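Local atomic coordinates of putative sugar binding protein (Geobacillus stearothermophilus, PDB entry 6GQ0), a protein that binds beta-D-galactose between its two lobes and probably serves as the solute-binding component of a bacterial sugar uptake system. Residues 156-161 against 188-193; 30-35 against 62-67; 94-99 against 118-123; 203-208 against 232-237. One frame throughout, in Å; residues are numbered along the deposited sequence.

Contact 1: residues 156-161 against 188-193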
loop_
_atom_site.group_PDB
_atom_site.type_symbol
_atom_site.label_atom_id
_atom_site.label_comp_id
_atom_site.label_asym_id
_atom_site.label_seq_id
_atom_site.Cartn_x
_atom_site.Cartn_y
_atom_site.Cartn_z
ATOM N N VAL A 156 -20.315 -7.678 -4.023
ATOM C CA VAL A 156 -18.938 -7.213 -4.110
ATOM C C VAL A 156 -17.992 -8.355 -4.439
ATOM O O VAL A 156 -18.063 -9.437 -3.844
ATOM C CB VAL A 156 -18.517 -6.546 -2.777
ATOM C CG1 VAL A 156 -17.046 -6.148 -2.822
ATOM C CG2 VAL A 156 -19.419 -5.357 -2.482
ATOM N N ALA A 157 -17.053 -8.086 -5.334
ATOM C CA ALA A 157 -15.858 -8.900 -5.479
ATOM C C ALA A 157 -14.644 -8.079 -5.063
ATOM O O ALA A 157 -14.551 -6.884 -5.370
ATOM C CB ALA A 157 -15.684 -9.395 -6.917
ATOM N N ILE A 158 -13.716 -8.726 -4.365
ATOM C CA ILE A 158 -12.505 -8.081 -3.867
ATOM C C ILE A 158 -11.315 -8.590 -4.665
ATOM O O ILE A 158 -11.106 -9.803 -4.775
ATOM C CB ILE A 158 -12.293 -8.344 -2.368
ATOM C CG1 ILE A 158 -13.505 -7.859 -1.556
ATOM C CG2 ILE A 158 -10.977 -7.687 -1.909
ATOM C CD1 ILE A 158 -13.332 -7.942 -0.034
ATOM N N ILE A 159 -10.522 -7.671 -5.202
ATOM C CA ILE A 159 -9.234 -8.007 -5.799
ATOM C C ILE A 159 -8.151 -7.513 -4.847
ATOM O O ILE A 159 -8.116 -6.328 -4.507
ATOM C CB ILE A 159 -9.054 -7.381 -7.187
ATOM C CG1 ILE A 159 -10.234 -7.740 -8.101
ATOM C CG2 ILE A 159 -7.724 -7.828 -7.786
ATOM C CD1 ILE A 159 -10.346 -9.190 -8.351
ATOM N N THR A 160 -7.272 -8.409 -4.421
ATOM C CA THR A 160 -6.200 -8.039 -3.512
ATOM C C THR A 160 -4.859 -8.426 -4.125
ATOM O O THR A 160 -4.773 -9.355 -4.933
ATOM C CB THR A 160 -6.389 -8.682 -2.128
ATOM O OG1 THR A 160 -5.480 -8.072 -1.193
ATOM C CG2 THR A 160 -6.160 -10.187 -2.177
ATOM N N GLY A 161 -3.819 -7.670 -3.768
ATOM C CA GLY A 161 -2.496 -7.941 -4.309
ATOM C C GLY A 161 -1.978 -9.307 -3.907
ATOM O O GLY A 161 -1.401 -10.030 -4.725
ATOM N N VAL A 188 -18.821 -11.872 -2.597
ATOM C CA VAL A 188 -18.982 -13.178 -3.231
ATOM C C VAL A 188 -17.670 -13.770 -3.727
ATOM O O VAL A 188 -17.632 -14.975 -4.031
ATOM C CB VAL A 188 -20.002 -13.120 -4.388
ATOM C CG1 VAL A 188 -21.291 -12.474 -3.906
ATOM C CG2 VAL A 188 -19.423 -12.360 -5.560
ATOM N N ALA A 189 -16.604 -12.980 -3.823
ATOM C CA ALA A 189 -15.329 -13.479 -4.321
ATOM C C ALA A 189 -14.206 -12.611 -3.769
ATOM O O ALA A 189 -14.385 -11.409 -3.544
ATOM C CB ALA A 189 -15.278 -13.484 -5.854
ATOM N N ILE A 190 -13.055 -13.244 -3.542
ATOM C CA ILE A 190 -11.793 -12.571 -3.255
ATOM C C ILE A 190 -10.725 -13.249 -4.102
ATOM O O ILE A 190 -10.549 -14.468 -4.018
ATOM C CB ILE A 190 -11.411 -12.645 -1.765
ATOM C CG1 ILE A 190 -12.530 -12.098 -0.877
ATOM C CG2 ILE A 190 -10.097 -11.911 -1.523
ATOM C CD1 ILE A 190 -12.146 -11.983 0.609
ATOM N N GLU A 191 -10.013 -12.470 -4.908
ATOM C CA GLU A 191 -9.015 -13.010 -5.819
ATOM C C GLU A 191 -7.732 -12.201 -5.719
ATOM O O GLU A 191 -7.763 -11.003 -5.441
ATOM C CB GLU A 191 -9.505 -12.991 -7.282
ATOM C CG GLU A 191 -10.721 -13.864 -7.571
ATOM C CD GLU A 191 -10.441 -15.349 -7.427
ATOM O OE1 GLU A 191 -9.293 -15.774 -7.685
ATOM O OE2 GLU A 191 -11.374 -16.092 -7.049
ATOM N N GLU A 192 -6.611 -12.863 -5.997
ATOM C CA GLU A 192 -5.290 -12.254 -5.920
ATOM C C GLU A 192 -4.856 -11.744 -7.283
ATOM O O GLU A 192 -4.958 -12.463 -8.282
ATOM C CB GLU A 192 -4.250 -13.260 -5.438
ATOM C CG GLU A 192 -4.409 -13.768 -4.043
ATOM C CD GLU A 192 -3.276 -14.712 -3.687
ATOM O OE1 GLU A 192 -3.243 -15.840 -4.230
ATOM O OE2 GLU A 192 -2.392 -14.299 -2.902
ATOM N N SER A 193 -4.314 -10.533 -7.318
ATOM C CA SER A 193 -3.766 -9.997 -8.552
ATOM C C SER A 193 -2.256 -10.134 -8.644
ATOM O O SER A 193 -1.702 -9.949 -9.729
ATOM C CB SER A 193 -4.147 -8.520 -8.707
ATOM O OG SER A 193 -3.599 -7.729 -7.656
#

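Contact 2: residues 30-35 against 62-67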
loop_
_atom_site.group_PDB
_atom_site.type_symbol
_atom_site.label_atom_id
_atom_site.label_comp_id
_atom_site.label_asym_id
_atom_site.label_seq_id
_atom_site.Cartn_x
_atom_site.Cartn_y
_atom_site.Cartn_z
ATOM N N ALA A 30 28.710 11.608 8.564
ATOM C CA ALA A 30 27.290 11.701 8.259
ATOM C C ALA A 30 26.616 10.347 8.426
ATOM O O ALA A 30 27.209 9.291 8.178
ATOM C CB ALA A 30 27.064 12.217 6.838
ATOM N N TYR A 31 25.364 10.386 8.865
ATOM C CA TYR A 31 24.585 9.163 8.975
ATOM C C TYR A 31 24.263 8.600 7.595
ATOM O O TYR A 31 23.948 9.337 6.660
ATOM C CB TYR A 31 23.302 9.428 9.758
ATOM C CG TYR A 31 23.515 9.529 11.252
ATOM C CD1 TYR A 31 23.889 8.414 11.988
ATOM C CD2 TYR A 31 23.330 10.731 11.924
ATOM C CE1 TYR A 31 24.074 8.489 13.343
ATOM C CE2 TYR A 31 23.515 10.818 13.283
ATOM C CZ TYR A 31 23.891 9.694 13.990
ATOM O OH TYR A 31 24.075 9.763 15.353
ATOM N N HIS A 32 24.379 7.291 7.468
ATOM C CA HIS A 32 24.098 6.575 6.248
ATOM C C HIS A 32 22.915 5.654 6.460
ATOM O O HIS A 32 23.020 4.687 7.158
ATOM C CB HIS A 32 25.318 5.768 5.830
ATOM C CG HIS A 32 25.112 4.945 4.603
ATOM N ND1 HIS A 32 26.000 3.979 4.195
ATOM C CD2 HIS A 32 24.110 4.934 3.700
ATOM C CE1 HIS A 32 25.553 3.410 3.092
ATOM N NE2 HIS A 32 24.403 3.969 2.777
ATOM N N PHE A 33 21.795 5.974 5.847
ATOM C CA PHE A 33 20.584 5.192 5.965
ATOM C C PHE A 33 20.226 4.540 4.639
ATOM O O PHE A 33 20.517 5.067 3.624
ATOM C CB PHE A 33 19.423 6.101 6.363
ATOM C CG PHE A 33 19.588 6.790 7.679
ATOM C CD1 PHE A 33 20.371 6.278 8.663
ATOM C CD2 PHE A 33 18.909 7.937 7.933
ATOM C CE1 PHE A 33 20.504 6.923 9.857
ATOM C CE2 PHE A 33 19.031 8.585 9.130
ATOM C CZ PHE A 33 19.831 8.080 10.093
ATOM N N VAL A 34 19.598 3.386 4.673
ATOM C CA VAL A 34 19.135 2.698 3.469
ATOM C C VAL A 34 17.614 2.646 3.494
ATOM O O VAL A 34 17.016 2.262 4.507
ATOM C CB VAL A 34 19.718 1.275 3.362
ATOM C CG1 VAL A 34 19.259 0.599 2.062
ATOM C CG2 VAL A 34 21.237 1.306 3.465
ATOM N N LEU A 35 16.992 3.031 2.380
ATOM C CA LEU A 35 15.558 2.884 2.176
ATOM C C LEU A 35 15.348 1.910 1.023
ATOM O O LEU A 35 15.853 2.135 -0.082
ATOM C CB LEU A 35 14.898 4.237 1.891
ATOM C CG LEU A 35 13.369 4.302 2.040
ATOM C CD1 LEU A 35 12.893 5.734 2.165
ATOM C CD2 LEU A 35 12.642 3.638 0.901
ATOM N N ASP A 62 23.208 10.913 4.552
ATOM C CA ASP A 62 23.389 10.142 3.331
ATOM C C ASP A 62 22.282 9.106 3.248
ATOM O O ASP A 62 22.201 8.210 4.095
ATOM C CB ASP A 62 24.753 9.457 3.312
ATOM C CG ASP A 62 25.845 10.349 2.762
ATOM O OD1 ASP A 62 25.585 11.065 1.769
ATOM O OD2 ASP A 62 26.960 10.339 3.334
ATOM N N LEU A 63 21.431 9.225 2.236
ATOM C CA LEU A 63 20.335 8.292 2.020
ATOM C C LEU A 63 20.604 7.501 0.753
ATOM O O LEU A 63 20.734 8.080 -0.331
ATOM C CB LEU A 63 19.000 9.018 1.905
ATOM C CG LEU A 63 17.881 8.039 1.553
ATOM C CD1 LEU A 63 17.573 7.126 2.748
ATOM C CD2 LEU A 63 16.660 8.785 1.084
ATOM N N GLU A 64 20.676 6.184 0.885
ATOM C CA GLU A 64 20.854 5.303 -0.254
ATOM C C GLU A 64 19.529 4.599 -0.537
ATOM O O GLU A 64 19.011 3.868 0.313
ATOM C CB GLU A 64 21.980 4.310 0.015
ATOM C CG GLU A 64 22.042 3.162 -0.938
ATOM C CD GLU A 64 23.087 2.142 -0.543
ATOM O OE1 GLU A 64 23.348 1.222 -1.351
ATOM O OE2 GLU A 64 23.670 2.265 0.564
ATOM N N TYR A 65 18.978 4.836 -1.717
ATOM C CA TYR A 65 17.660 4.345 -2.102
ATOM C C TYR A 65 17.857 3.208 -3.101
ATOM O O TYR A 65 18.190 3.454 -4.262
ATOM C CB TYR A 65 16.839 5.497 -2.677
ATOM C CG TYR A 65 15.475 5.142 -3.215
ATOM C CD1 TYR A 65 14.371 5.038 -2.374
ATOM C CD2 TYR A 65 15.280 4.957 -4.578
ATOM C CE1 TYR A 65 13.116 4.731 -2.881
ATOM C CE2 TYR A 65 14.041 4.661 -5.085
ATOM C CZ TYR A 65 12.962 4.545 -4.236
ATOM O OH TYR A 65 11.733 4.238 -4.770
ATOM N N ILE A 66 17.675 1.966 -2.646
ATOM C CA ILE A 66 17.942 0.779 -3.457
ATOM C C ILE A 66 16.883 -0.283 -3.174
ATOM O O ILE A 66 16.486 -0.489 -2.025
ATOM C CB ILE A 66 19.353 0.207 -3.183
ATOM C CG1 ILE A 66 20.454 1.235 -3.480
ATOM C CG2 ILE A 66 19.595 -1.050 -4.011
ATOM C CD1 ILE A 66 20.563 1.651 -4.943
ATOM N N GLY A 67 16.442 -0.976 -4.223
ATOM C CA GLY A 67 15.570 -2.124 -4.079
ATOM C C GLY A 67 15.397 -2.879 -5.391
ATOM O O GLY A 67 16.150 -2.686 -6.349
#

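Contact 3: residues 94-99 against 118-123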
loop_
_atom_site.group_PDB
_atom_site.type_symbol
_atom_site.label_atom_id
_atom_site.label_comp_id
_atom_site.label_asym_id
_atom_site.label_seq_id
_atom_site.Cartn_x
_atom_site.Cartn_y
_atom_site.Cartn_z
ATOM N N GLN A 94 9.453 -1.777 4.070
ATOM C CA GLN A 94 8.189 -2.416 4.402
ATOM C C GLN A 94 8.434 -3.651 5.248
ATOM O O GLN A 94 9.422 -4.369 5.063
ATOM C CB GLN A 94 7.452 -2.875 3.129
ATOM C CG GLN A 94 6.952 -1.792 2.224
ATOM C CD GLN A 94 6.634 -2.361 0.855
ATOM O OE1 GLN A 94 7.489 -2.982 0.231
ATOM N NE2 GLN A 94 5.402 -2.187 0.406
ATOM N N GLY A 95 7.511 -3.919 6.162
ATOM C CA GLY A 95 7.456 -5.226 6.792
ATOM C C GLY A 95 6.458 -6.075 6.024
ATOM O O GLY A 95 5.388 -6.412 6.542
ATOM N N LEU A 96 6.820 -6.439 4.791
ATOM C CA LEU A 96 5.833 -6.845 3.791
ATOM C C LEU A 96 5.065 -8.092 4.218
ATOM O O LEU A 96 3.828 -8.099 4.241
ATOM C CB LEU A 96 6.527 -7.065 2.449
ATOM C CG LEU A 96 5.676 -6.991 1.189
ATOM C CD1 LEU A 96 4.723 -5.805 1.236
ATOM C CD2 LEU A 96 6.602 -6.875 -0.001
ATOM N N THR A 97 5.769 -9.170 4.529
ATOM C CA THR A 97 5.113 -10.379 5.004
ATOM C C THR A 97 5.637 -10.749 6.378
ATOM O O THR A 97 6.826 -10.578 6.674
ATOM C CB THR A 97 5.319 -11.569 4.056
ATOM O OG1 THR A 97 6.678 -12.016 4.139
ATOM C CG2 THR A 97 4.990 -11.179 2.627
ATOM N N GLU A 98 4.738 -11.257 7.217
ATOM C CA GLU A 98 5.160 -11.763 8.513
ATOM C C GLU A 98 6.251 -12.814 8.339
ATOM O O GLU A 98 7.325 -12.728 8.945
ATOM C CB GLU A 98 3.951 -12.340 9.258
ATOM C CG GLU A 98 3.991 -12.160 10.780
ATOM C CD GLU A 98 5.030 -13.029 11.502
ATOM O OE1 GLU A 98 5.179 -12.874 12.741
ATOM O OE2 GLU A 98 5.675 -13.897 10.864
ATOM N N ALA A 99 6.003 -13.788 7.465
ATOM C CA ALA A 99 6.781 -15.022 7.466
ATOM C C ALA A 99 8.230 -14.784 7.067
ATOM O O ALA A 99 9.140 -15.417 7.611
ATOM C CB ALA A 99 6.129 -16.044 6.530
ATOM N N ILE A 118 8.053 1.173 6.795
ATOM C CA ILE A 118 7.359 2.198 6.017
ATOM C C ILE A 118 6.317 1.513 5.149
ATOM O O ILE A 118 6.561 0.416 4.639
ATOM C CB ILE A 118 8.342 3.045 5.164
ATOM C CG1 ILE A 118 7.628 4.224 4.502
ATOM C CG2 ILE A 118 9.063 2.206 4.100
ATOM C CD1 ILE A 118 8.565 5.121 3.714
ATOM N N ASP A 119 5.128 2.136 5.045
ATOM C CA ASP A 119 4.056 1.750 4.111
ATOM C C ASP A 119 3.303 0.491 4.542
ATOM O O ASP A 119 2.068 0.432 4.472
ATOM C CB ASP A 119 4.629 1.571 2.706
ATOM C CG ASP A 119 3.614 1.018 1.727
ATOM O OD1 ASP A 119 2.864 1.830 1.148
ATOM O OD2 ASP A 119 3.563 -0.221 1.556
ATOM N N THR A 120 4.045 -0.525 4.977
ATOM C CA THR A 120 3.487 -1.750 5.528
ATOM C C THR A 120 4.236 -2.056 6.811
ATOM O O THR A 120 5.462 -2.197 6.792
ATOM C CB THR A 120 3.622 -2.921 4.550
ATOM O OG1 THR A 120 3.012 -2.571 3.301
ATOM C CG2 THR A 120 2.949 -4.167 5.121
ATOM N N ASP A 121 3.506 -2.198 7.907
ATOM C CA ASP A 121 4.137 -2.435 9.190
ATOM C C ASP A 121 4.293 -3.926 9.455
ATOM O O ASP A 121 3.583 -4.768 8.900
ATOM C CB ASP A 121 3.331 -1.793 10.315
ATOM C CG ASP A 121 4.148 -1.622 11.608
ATOM O OD1 ASP A 121 5.396 -1.747 11.580
ATOM O OD2 ASP A 121 3.531 -1.350 12.656
ATOM N N ALA A 122 5.249 -4.237 10.328
ATOM C CA ALA A 122 5.405 -5.558 10.936
ATOM C C ALA A 122 5.405 -5.340 12.441
ATOM O O ALA A 122 6.468 -5.314 13.074
ATOM C CB ALA A 122 6.686 -6.249 10.461
ATOM N N PRO A 123 4.227 -5.162 13.048
ATOM C CA PRO A 123 4.179 -4.761 14.464
ATOM C C PRO A 123 4.647 -5.830 15.444
ATOM O O PRO A 123 4.854 -5.503 16.620
ATOM C CB PRO A 123 2.701 -4.419 14.687
ATOM C CG PRO A 123 1.968 -5.186 13.624
ATOM C CD PRO A 123 2.886 -5.239 12.440
#

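Contact 4: residues 203-208 against 232-237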
loop_
_atom_site.group_PDB
_atom_site.type_symbol
_atom_site.label_atom_id
_atom_site.label_comp_id
_atom_site.label_asym_id
_atom_site.label_seq_id
_atom_site.Cartn_x
_atom_site.Cartn_y
_atom_site.Cartn_z
ATOM N N LYS A 203 -8.488 -11.878 -13.236
ATOM C CA LYS A 203 -9.405 -12.261 -12.164
ATOM C C LYS A 203 -10.790 -11.640 -12.352
ATOM O O LYS A 203 -11.809 -12.275 -12.057
ATOM C CB LYS A 203 -8.800 -11.861 -10.804
ATOM C CG LYS A 203 -7.535 -12.640 -10.471
ATOM C CD LYS A 203 -7.823 -14.144 -10.425
ATOM C CE LYS A 203 -6.542 -14.972 -10.467
ATOM N NZ LYS A 203 -5.819 -14.960 -9.167
ATOM N N ALA A 204 -10.850 -10.403 -12.843
ATOM C CA ALA A 204 -12.144 -9.808 -13.164
ATOM C C ALA A 204 -12.888 -10.603 -14.245
ATOM O O ALA A 204 -14.116 -10.739 -14.181
ATOM C CB ALA A 204 -11.959 -8.358 -13.611
ATOM N N TYR A 205 -12.171 -11.126 -15.252
ATOM C CA TYR A 205 -12.840 -11.966 -16.252
ATOM C C TYR A 205 -13.422 -13.208 -15.593
ATOM O O TYR A 205 -14.582 -13.563 -15.834
ATOM C CB TYR A 205 -11.873 -12.360 -17.383
ATOM C CG TYR A 205 -11.789 -11.358 -18.530
ATOM C CD1 TYR A 205 -12.739 -11.349 -19.561
ATOM C CD2 TYR A 205 -10.749 -10.431 -18.592
ATOM C CE1 TYR A 205 -12.663 -10.427 -20.613
ATOM C CE2 TYR A 205 -10.664 -9.507 -19.632
ATOM C CZ TYR A 205 -11.621 -9.510 -20.639
ATOM O OH TYR A 205 -11.523 -8.580 -21.655
ATOM N N THR A 206 -12.642 -13.846 -14.716
ATOM C CA THR A 206 -13.086 -15.054 -14.028
ATOM C C THR A 206 -14.289 -14.771 -13.139
ATOM O O THR A 206 -15.267 -15.526 -13.137
ATOM C CB THR A 206 -11.931 -15.616 -13.195
ATOM O OG1 THR A 206 -10.807 -15.880 -14.045
ATOM C CG2 THR A 206 -12.339 -16.886 -12.456
ATOM N N ILE A 207 -14.222 -13.688 -12.359
ATOM C CA ILE A 207 -15.286 -13.371 -11.410
ATOM C C ILE A 207 -16.587 -13.055 -12.140
ATOM O O ILE A 207 -17.662 -13.523 -11.755
ATOM C CB ILE A 207 -14.856 -12.201 -10.504
ATOM C CG1 ILE A 207 -13.738 -12.651 -9.553
ATOM C CG2 ILE A 207 -16.059 -11.631 -9.737
ATOM C CD1 ILE A 207 -13.023 -11.490 -8.830
ATOM N N LEU A 208 -16.516 -12.203 -13.165
ATOM C CA LEU A 208 -17.730 -11.777 -13.847
ATOM C C LEU A 208 -18.406 -12.942 -14.547
ATOM O O LEU A 208 -19.639 -12.987 -14.621
ATOM C CB LEU A 208 -17.419 -10.661 -14.845
ATOM C CG LEU A 208 -17.082 -9.343 -14.146
ATOM C CD1 LEU A 208 -16.654 -8.274 -15.137
ATOM C CD2 LEU A 208 -18.273 -8.874 -13.338
ATOM N N VAL A 232 -14.494 -4.318 -16.993
ATOM C CA VAL A 232 -15.847 -3.796 -16.817
ATOM C C VAL A 232 -16.284 -3.031 -18.063
ATOM O O VAL A 232 -17.386 -3.238 -18.590
ATOM C CB VAL A 232 -15.898 -2.930 -15.539
ATOM C CG1 VAL A 232 -17.124 -2.050 -15.485
ATOM C CG2 VAL A 232 -15.853 -3.843 -14.317
ATOM N N GLU A 233 -15.400 -2.173 -18.586
ATOM C CA GLU A 233 -15.708 -1.450 -19.816
ATOM C C GLU A 233 -15.841 -2.392 -21.010
ATOM O O GLU A 233 -16.669 -2.155 -21.900
ATOM C CB GLU A 233 -14.645 -0.385 -20.081
ATOM C CG GLU A 233 -14.828 0.876 -19.239
ATOM C CD GLU A 233 -13.864 1.981 -19.622
ATOM O OE1 GLU A 233 -13.897 3.043 -18.962
ATOM O OE2 GLU A 233 -13.066 1.794 -20.571
ATOM N N GLN A 234 -15.038 -3.461 -21.051
ATOM C CA GLN A 234 -15.120 -4.407 -22.161
ATOM C C GLN A 234 -16.495 -5.060 -22.226
ATOM O O GLN A 234 -17.037 -5.290 -23.317
ATOM C CB GLN A 234 -14.026 -5.472 -22.033
ATOM C CG GLN A 234 -13.928 -6.413 -23.252
ATOM C CD GLN A 234 -13.315 -5.733 -24.477
ATOM O OE1 GLN A 234 -12.138 -5.376 -24.469
ATOM N NE2 GLN A 234 -14.114 -5.556 -25.534
ATOM N N PHE A 235 -17.082 -5.356 -21.073
ATOM C CA PHE A 235 -18.405 -5.950 -21.039
ATOM C C PHE A 235 -19.522 -4.916 -20.969
ATOM O O PHE A 235 -20.683 -5.294 -20.789
ATOM C CB PHE A 235 -18.502 -6.939 -19.881
ATOM C CG PHE A 235 -17.719 -8.200 -20.105
ATOM C CD1 PHE A 235 -18.020 -9.036 -21.173
ATOM C CD2 PHE A 235 -16.698 -8.563 -19.253
ATOM C CE1 PHE A 235 -17.292 -10.204 -21.384
ATOM C CE2 PHE A 235 -15.975 -9.724 -19.453
ATOM C CZ PHE A 235 -16.272 -10.546 -20.517
ATOM N N HIS A 236 -19.199 -3.632 -21.126
ATOM C CA HIS A 236 -20.200 -2.562 -21.084
ATOM C C HIS A 236 -20.990 -2.580 -19.773
ATOM O O HIS A 236 -22.212 -2.414 -19.755
ATOM C CB HIS A 236 -21.136 -2.641 -22.303
ATOM C CG HIS A 236 -20.476 -2.218 -23.576
ATOM N ND1 HIS A 236 -19.473 -2.954 -24.172
ATOM C CD2 HIS A 236 -20.651 -1.121 -24.351
ATOM C CE1 HIS A 236 -19.068 -2.336 -25.269
ATOM N NE2 HIS A 236 -19.766 -1.221 -25.399
ATOM N N ARG A 237 -20.286 -2.773 -18.656
ATOM C CA ARG A 237 -20.929 -2.840 -17.349
ATOM C C ARG A 237 -20.659 -1.611 -16.497
ATOM O O ARG A 237 -21.074 -1.585 -15.340
ATOM C CB ARG A 237 -20.488 -4.098 -16.590
ATOM C CG ARG A 237 -21.000 -5.396 -17.192
ATOM C CD ARG A 237 -20.340 -6.607 -16.552
ATOM N NE ARG A 237 -20.806 -6.870 -15.191
ATOM C CZ ARG A 237 -21.814 -7.687 -14.895
ATOM N NH1 ARG A 237 -22.483 -8.317 -15.872
ATOM N NH2 ARG A 237 -22.160 -7.871 -13.625
#

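Contact 1: residues 156-161 against 188-193
Strands 156-160 and 188-192 run parallel, their axes 4.7 Å apart and 12° from parallel, and five backbone hydrogen bonds join the two segments. Ile158 pairs with Ile190, Ile159 with Glu191 and Thr160 with Glu192. Ile158 N donates to Ala189 O, and Ile158 O accepts from Glu191 N. Thr160, two residues on, repeats this: its N binds Glu191 O at 2.8 Å, and its O accepts from Ser193 N at 2.7 Å.

Side chains alternate between the two faces. On one face Ile158 CB lies 4.0 Å from Ile190 CG1. Both isoleucines set CG1 beside the backbone N (chi1 -58° and -55°), so their chains lean the same way. Thr160 follows on this face. Its methyl CG2 sits 3.7 Å from Glu191 O, while its OG1 turns to Thr220 OG1. Helix 166-179 covers this side, with Phe175 against Ile158 and Val172 against Thr160.

On the other face Ile159 reaches across with two branches. CD1 meets Glu191 CB at 4.0 Å, the two side chains crossing obliquely. CG2 lies 3.8 Å from Ser193 CB. Ile207 of helix 197-210 packs on both Ile159 and Glu191. Ser193 OG passes 3.5 Å from Gly161 CA and bonds to Asp224 OD1.

The galactose-binding residues His167 and Arg171 stand close to the strand end at Thr160 and Gly161. Two parallel strands linked by helix 166-179 make a beta-alpha-beta unit, the repeating element of the Rossmann-like lobes of periplasmic binding proteins.

Contact 2: residues 30-35 against 62-67
Ala30 opens the contact, its CB 4.0 Å from Asp62 OD2. At Tyr31 the backbone takes over: its O accepts from Asp62 N at 2.7 Å, while its ring turns off toward Val284 of helix 269-284.

His32 reaches over to the neighbouring strand. Its CG stands opposite the backbone N (chi1 178°), which carries the ring toward Glu64. NE2 donates to Glu64 OE2 at 2.9 Å, with an N-H...O angle of 140°. The carboxylate uses its anti lone pair and lies nearly coplanar with the ring, the planes 16° apart. Glu64 CB also lies at the ring edge.

Phe33 bonds on both sides of its backbone, N to Asp62 O and O from Glu64 N. Its CB approaches Leu63 CD1, while its ring leads off to Met280 and Val284. Val34 lies alongside Glu64 and points the same way, with CG2 3.9 Å from OE2. Its backbone N and O face the other way, to strand 90-93.

Leu35 gives its N to Glu64 O and takes Ile66 N on its O. Its CB meets Leu63 CD1 at 4.0 Å, and its CD2 comes obliquely to the Tyr65 ring at CD1, also at 4.0 Å. Helix 43-59 closes this face, with Ala52 on both leucines and the galactose-binding Trp45 on Tyr65.

His32 and Glu64 are themselves partly exposed. The carboxylate of Glu64 would probably favour a protonated His32, and their bond ties the two strands by side chains as well as backbone.

Contact 3: residues 94-99 against 118-123
Gln94 CG stands opposite the carbonyl carbon (chi1 -67°) and the chain then extends, while Asp119 CG stands opposite its own backbone N (chi1 173°). The two side chains therefore run side by side and point the same way. Gln94 NE2 donates to Asp119 OD2 at 2.9 Å, with an N-H...O angle of 161°. The oxygen lies close to the amide plane, but the amide approaches from above the carboxylate plane. Amide and carboxylate planes are turned well away from each other.

Thr120 OG1 donates to the same OD2 at 3.0 Å and comes from the opposite face. Its methyl CG2 turns to Gly95 O at 3.6 Å. Gln94 CG rests against Ile118 O at 3.3 Å.

The backbones meet at Gly95, whose N donates to Thr120 O at 2.7 Å. The donor is tilted from the carbonyl plane. Gly95, with no side chain, lets Ala122 CB come to 3.9 Å from its CA.

Second partners fix the polar groups further. Asp119 OD1 bonds to Tyr44 OH, and Gln94 NE2 also bonds to Glu38 OE1. His167 packs on Leu96, Asp119 and Thr120.

Asp119, Glu38 and His167 all bind beta-D-galactose. Two donors grip OD2 from opposite faces and Tyr44 holds OD1, so the carboxylate is fixed in rotation. Gln94 is thus a second-shell residue that bridges two acidic galactose-binding residues, and its amide would probably ease the repulsion between them.

Contact 4: residues 203-208 against 232-237
Tyr205 and Phe235 meet through their rings, Tyr205 CE1 lying 3.6 Å from Phe235 CE2. Their ring centres are 5.4 Å apart and the planes stand at 70°, an oblique pairing. CE2 and CZ of Phe235 both lie near CD1 and CE1 of Tyr205.

Gln234 meets the far end of the same tyrosine. Its CG lies 3.6 Å from Tyr205 OH, a contact through carbon and not through the amide.

Leu208 forms the other half. CD1 approaches Phe235 CD2 at 4.1 Å, and CD2 lies 3.7 Å from Arg237 NE. Leu208 slides past both of these side chains in the opposite direction. The arginine bends at chi3 (73°), which brings its guanidinium beside the methyl.

Further out, Arg237 NH2 is held by Pro212 O and Val214 O. Val231 of helix 224-234 packs on Ala204, Tyr205 and Leu208, joining the two helices deeper in. A Schellman motif ends helix 224-234: His236 takes positive phi, Arg237 N bonds to Val232 O at 2.9 Å, and His236 N to Glu233 O at 3.0 Å. This turn places Phe235 and Arg237 toward helix 197-210.

No hydrogen bond crosses between the segments. The join is mainly apolar and largely at the surface, far from the sugar site, with the guanidinium tied to backbone carbonyls beside Leu208.

Contacts 1 and 3 are buried, contact 2 is partly so, and contact 4 lies at the surface. Contacts 1 and 2 are alike in plan: each pairs an outermost strand of the sheet with its neighbour in a beta-alpha-beta unit, on opposite sides of the chain's centre, their centres about 36 Å apart. Contact 2 adds a side-chain bond; in contact 1 the hydrogen bonds between the segments are all backbone ones. Contact 3, the nearest to the chain's centre, is mainly polar and includes the galactose-binding Asp119. In contact 4 no hydrogen bond crosses. It touches contact 1 directly, since helix 197-210 follows strand 185-192 and Lys203 NZ lies 2.8 Å from Glu192 O.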